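PDB 2VQ9: ribonuclease-like 3 from Danio rerio, which cleaves RNA as a secreted member of the pancreatic ribonuclease family, promotes angiogenesis and kills bacteria, Gram-negative ones above all, independently of its nuclease activity. Local coordinates for residues F71-G76 with Q102-T107. Sequence-based numbering, arbitrary orientation.
Sequences FIQANG and QFTVIT
Phe-71 and Ile-106 form an antiparallel hydrogen-bonded pair, each backbone N donating to the other's O over 2.9 Å. A third bond, from Gln-73 N to Thr-104 O (2.8 Å), is nearly straight, with 163° at the hydrogen. Gln-73 is the centre of an inverse gamma turn, closed by a weak bond from Ala-74 N to Ile-72 O; a water links Gln-73 O, to which it donates, with Thr-104 N, from which it accepts.

Apolar contacts gather on the face that carries Ile-72 and Val-105, a non-hydrogen-bonded pair. With chi1 at -57°, Ile-72 sets CG2 anti to its backbone N, and this methyl meets Phe-103 CD1 at 3.7 Å, while CG1 of Ile-72 lies 4.1 Å from CG1 of Val-105. Ala-74 CB reaches the same phenyl ring at its edge, in plane, 3.9 Å from CD1 of Phe-103.

Gln-73 turns its CB toward the partner strand, and its extended side chain runs alongside Thr-104, OE1 3.5 Å from the CG2 methyl; NE2 of Gln-73 is hydrogen-bonded to the backbone O of Ile-42.

The contact joins strand 68-72, which carries the substrate-binding residues Val-68, Asn-69 and Thr-70, to strand 103-112 in the curved antiparallel sheet of the ribonuclease A fold. Helix 47-53 packs on Phe-71, strand 120-135 pairs with 103-112, and Ile-72 makes backbone bonds to the catalytic His-37, the last residue of helix 27-37, and to Tyr-39 just beyond it.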
# COMPACT_ATOMS: atom_id res chain seq x y z
N PHE A 71 3.98 -0.46 -1.45
CA PHE A 71 3.27 -0.22 -2.71
C PHE A 71 2.95 -1.51 -3.42
O PHE A 71 3.82 -2.37 -3.63
CB PHE A 71 4.09 0.65 -3.67
CG PHE A 71 4.29 2.05 -3.19
CD1 PHE A 71 3.27 2.98 -3.27
CD2 PHE A 71 5.53 2.43 -2.63
CE1 PHE A 71 3.45 4.29 -2.81
CE2 PHE A 71 5.73 3.76 -2.17
CZ PHE A 71 4.66 4.69 -2.26
N ILE A 72 1.68 -1.64 -3.82
CA ILE A 72 1.31 -2.77 -4.66
C ILE A 72 1.60 -2.37 -6.10
O ILE A 72 1.17 -1.31 -6.56
CB ILE A 72 -0.16 -3.06 -4.52
CG1 ILE A 72 -0.50 -3.33 -3.04
CG2 ILE A 72 -0.53 -4.26 -5.43
CD1 ILE A 72 -2.00 -3.14 -2.74
N GLN A 73 2.33 -3.24 -6.80
CA GLN A 73 2.74 -2.99 -8.19
C GLN A 73 1.61 -3.43 -9.12
O GLN A 73 1.71 -4.46 -9.80
CB GLN A 73 4.01 -3.78 -8.48
CG GLN A 73 4.82 -3.27 -9.67
CD GLN A 73 5.98 -4.16 -9.94
OE1 GLN A 73 5.83 -5.32 -10.35
NE2 GLN A 73 7.16 -3.64 -9.72
N ALA A 74 0.54 -2.64 -9.15
CA ALA A 74 -0.66 -2.88 -9.96
C ALA A 74 -1.45 -1.58 -10.11
O ALA A 74 -1.14 -0.58 -9.43
CB ALA A 74 -1.57 -3.97 -9.30
N ASN A 75 -2.46 -1.59 -10.99
CA ASN A 75 -3.33 -0.43 -11.17
C ASN A 75 -4.52 -0.46 -10.19
O ASN A 75 -4.83 -1.50 -9.64
CB ASN A 75 -3.69 -0.24 -12.69
CG ASN A 75 -5.17 -0.54 -13.06
OD1 ASN A 75 -5.94 -1.11 -12.30
ND2 ASN A 75 -5.54 -0.15 -14.30
N GLY A 76 -5.09 0.71 -9.91
CA GLY A 76 -6.15 0.86 -8.93
C GLY A 76 -7.39 0.01 -9.13
O GLY A 76 -7.87 -0.62 -8.20
N GLN A 102 -1.53 -13.74 -6.45
CA GLN A 102 -0.33 -13.08 -5.96
C GLN A 102 -0.24 -11.72 -6.64
O GLN A 102 -0.61 -11.58 -7.82
CB GLN A 102 0.90 -13.87 -6.36
CG GLN A 102 0.88 -15.34 -5.93
CD GLN A 102 1.24 -15.46 -4.50
OE1 GLN A 102 0.56 -16.13 -3.72
NE2 GLN A 102 2.31 -14.78 -4.11
N PHE A 103 0.25 -10.73 -5.88
CA PHE A 103 0.64 -9.43 -6.41
C PHE A 103 2.13 -9.21 -6.05
O PHE A 103 2.63 -9.70 -5.04
CB PHE A 103 -0.19 -8.31 -5.77
CG PHE A 103 -1.60 -8.20 -6.27
CD1 PHE A 103 -1.96 -7.22 -7.21
CD2 PHE A 103 -2.60 -9.06 -5.78
CE1 PHE A 103 -3.31 -7.10 -7.65
CE2 PHE A 103 -3.94 -8.95 -6.22
CZ PHE A 103 -4.29 -7.97 -7.16
N THR A 104 2.83 -8.47 -6.89
CA THR A 104 4.13 -7.99 -6.52
C THR A 104 3.96 -6.73 -5.68
O THR A 104 3.26 -5.79 -6.06
CB THR A 104 4.98 -7.74 -7.77
OG1 THR A 104 5.14 -9.00 -8.44
CG2 THR A 104 6.35 -7.16 -7.39
N VAL A 105 4.59 -6.76 -4.51
CA VAL A 105 4.66 -5.57 -3.66
C VAL A 105 6.10 -5.12 -3.44
O VAL A 105 7.02 -5.95 -3.41
CB VAL A 105 3.92 -5.76 -2.31
CG1 VAL A 105 2.46 -6.16 -2.57
CG2 VAL A 105 4.65 -6.78 -1.39
N ILE A 106 6.30 -3.82 -3.28
CA ILE A 106 7.59 -3.27 -2.89
C ILE A 106 7.42 -2.57 -1.55
O ILE A 106 6.59 -1.67 -1.39
CB ILE A 106 8.19 -2.32 -3.99
CG1 ILE A 106 8.50 -3.16 -5.26
CG2 ILE A 106 9.39 -1.49 -3.41
CD1 ILE A 106 9.91 -3.36 -5.57
N THR A 107 8.18 -3.02 -0.57
CA THR A 107 8.14 -2.44 0.78
C THR A 107 9.30 -1.44 0.90
O THR A 107 10.46 -1.79 0.69
CB THR A 107 8.22 -3.55 1.83
OG1 THR A 107 7.05 -4.39 1.69
CG2 THR A 107 8.27 -2.97 3.24
O HOH W 1 1.46 -7.20 -9.06